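PDB 4ZNM: C-domain type II peptide synthetase from Streptomyces globisporus, which is a free-standing (type II) condensation-domain protein of the nonribosomal peptide synthetase family. Local coordinates for residues V258-A263 and F269-A274. Numbering follows the deposited sequence.
Sequences VEFSRA and FMTMFA
Two consecutive helices of the condensation-domain fold, 251-264 and 268-284, are joined by a short turn and meet through a pair of buried hydroxyls, Ser261 and Thr271, a compact example of how polar side chains can knit helices together. Ser261 OG and Thr271 OG1 form a hydrogen bond of 2.6 Å, and the CA atoms of the same two residues, 6.6 Å apart, are the nearest CA pair of the two segments. Each hydroxyl also turns back to a carbonyl four residues earlier: Ser261 OG bonds to Val257 O, and Thr271 OG1 makes a weak bond to Ser267 O. The Thr271 rotamer sets OG1 beside the backbone N (chi1 -55°) and CG2 anti to it, which brings both branches to the same edge of Phe260. There OG1 lies in the ring plane, 3.6 Å from both CD2 and CE2, whereas CG2 sits well off that plane, 3.7 Å from Phe260 CD2. Phe260 also touches Arg327 of helix 326-335, which places this seam against a third helix. Two hydroxyl protons cannot fully serve three bonds: whichever hydroxyl donates across the pair cannot also give its proton to its carbonyl. The weak bond to Ser267 O is consistent with this sharing, without fixing its direction.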
# COMPACT_ATOMS: atom_id res chain seq x y z
N VAL A 258 8.08 -6.38 -18.99
CA VAL A 258 9.43 -5.87 -18.70
C VAL A 258 10.20 -5.49 -19.97
O VAL A 258 10.86 -4.46 -20.01
CB VAL A 258 10.24 -6.91 -17.89
CG1 VAL A 258 11.72 -6.53 -17.84
CG2 VAL A 258 9.67 -7.05 -16.49
N GLU A 259 10.14 -6.36 -20.97
CA GLU A 259 10.83 -6.14 -22.25
C GLU A 259 10.23 -4.94 -23.00
O GLU A 259 10.97 -4.12 -23.55
CB GLU A 259 10.76 -7.40 -23.12
CG GLU A 259 11.76 -8.48 -22.71
CD GLU A 259 11.39 -9.88 -23.22
OE1 GLU A 259 10.64 -9.98 -24.20
OE2 GLU A 259 11.86 -10.87 -22.62
N PHE A 260 8.90 -4.85 -23.02
CA PHE A 260 8.25 -3.73 -23.69
C PHE A 260 8.71 -2.43 -23.05
O PHE A 260 9.05 -1.46 -23.72
CB PHE A 260 6.73 -3.83 -23.60
CG PHE A 260 6.04 -2.55 -23.96
CD1 PHE A 260 5.83 -2.21 -25.30
CD2 PHE A 260 5.66 -1.66 -22.98
CE1 PHE A 260 5.22 -1.01 -25.62
CE2 PHE A 260 5.04 -0.48 -23.30
CZ PHE A 260 4.83 -0.14 -24.63
N SER A 261 8.66 -2.41 -21.73
CA SER A 261 8.94 -1.22 -20.95
C SER A 261 10.37 -0.77 -21.13
O SER A 261 10.64 0.39 -21.43
CB SER A 261 8.65 -1.50 -19.47
OG SER A 261 7.26 -1.70 -19.25
N ARG A 262 11.30 -1.70 -20.95
CA ARG A 262 12.72 -1.46 -21.21
C ARG A 262 12.93 -0.79 -22.55
O ARG A 262 13.60 0.25 -22.66
CB ARG A 262 13.50 -2.79 -21.16
CG ARG A 262 15.05 -2.64 -21.18
CD ARG A 262 15.77 -3.83 -21.84
NE ARG A 262 15.26 -4.15 -23.18
CZ ARG A 262 15.74 -3.65 -24.33
NH1 ARG A 262 16.76 -2.80 -24.35
NH2 ARG A 262 15.18 -4.02 -25.48
N ALA A 263 12.37 -1.39 -23.59
CA ALA A 263 12.59 -0.89 -24.95
C ALA A 263 11.92 0.48 -25.16
O ALA A 263 12.47 1.32 -25.86
CB ALA A 263 12.08 -1.90 -25.97
N PHE A 269 5.68 -0.04 -14.24
CA PHE A 269 4.48 0.50 -13.64
C PHE A 269 3.71 1.40 -14.59
O PHE A 269 2.48 1.37 -14.61
CB PHE A 269 4.75 1.30 -12.38
CG PHE A 269 3.51 1.81 -11.76
CD1 PHE A 269 2.60 0.92 -11.22
CD2 PHE A 269 3.21 3.16 -11.76
CE1 PHE A 269 1.44 1.37 -10.65
CE2 PHE A 269 2.03 3.61 -11.20
CZ PHE A 269 1.15 2.72 -10.64
N MSE A 270 4.43 2.22 -15.35
CA MSE A 270 3.79 3.12 -16.31
C MSE A 270 3.03 2.31 -17.34
O MSE A 270 1.94 2.69 -17.72
CB MSE A 270 4.79 3.99 -17.03
CG MSE A 270 5.36 5.10 -16.22
SE MSE A 270 6.86 5.94 -17.15
CE MSE A 270 7.31 7.08 -15.63
N THR A 271 3.63 1.22 -17.81
CA THR A 271 2.94 0.29 -18.73
C THR A 271 1.65 -0.29 -18.13
O THR A 271 0.60 -0.30 -18.78
CB THR A 271 3.86 -0.87 -19.13
OG1 THR A 271 5.08 -0.35 -19.68
CG2 THR A 271 3.19 -1.76 -20.18
N MSE A 272 1.72 -0.79 -16.90
CA MSE A 272 0.54 -1.37 -16.28
C MSE A 272 -0.53 -0.29 -15.98
O MSE A 272 -1.74 -0.53 -16.14
CB MSE A 272 0.96 -2.15 -15.02
CG MSE A 272 1.79 -3.48 -15.38
SE MSE A 272 2.19 -4.35 -13.77
CE MSE A 272 0.44 -5.16 -13.45
N PHE A 273 -0.09 0.91 -15.63
CA PHE A 273 -1.02 2.02 -15.43
C PHE A 273 -1.67 2.40 -16.76
O PHE A 273 -2.89 2.54 -16.82
CB PHE A 273 -0.30 3.25 -14.82
CG PHE A 273 -1.25 4.38 -14.45
CD1 PHE A 273 -1.98 4.32 -13.28
CD2 PHE A 273 -1.41 5.47 -15.26
CE1 PHE A 273 -2.85 5.35 -12.94
CE2 PHE A 273 -2.28 6.49 -14.92
CZ PHE A 273 -3.00 6.42 -13.76
N ALA A 274 -0.87 2.55 -17.81
CA ALA A 274 -1.42 2.77 -19.17
C ALA A 274 -2.49 1.77 -19.53
O ALA A 274 -3.54 2.14 -20.08
CB ALA A 274 -0.32 2.72 -20.22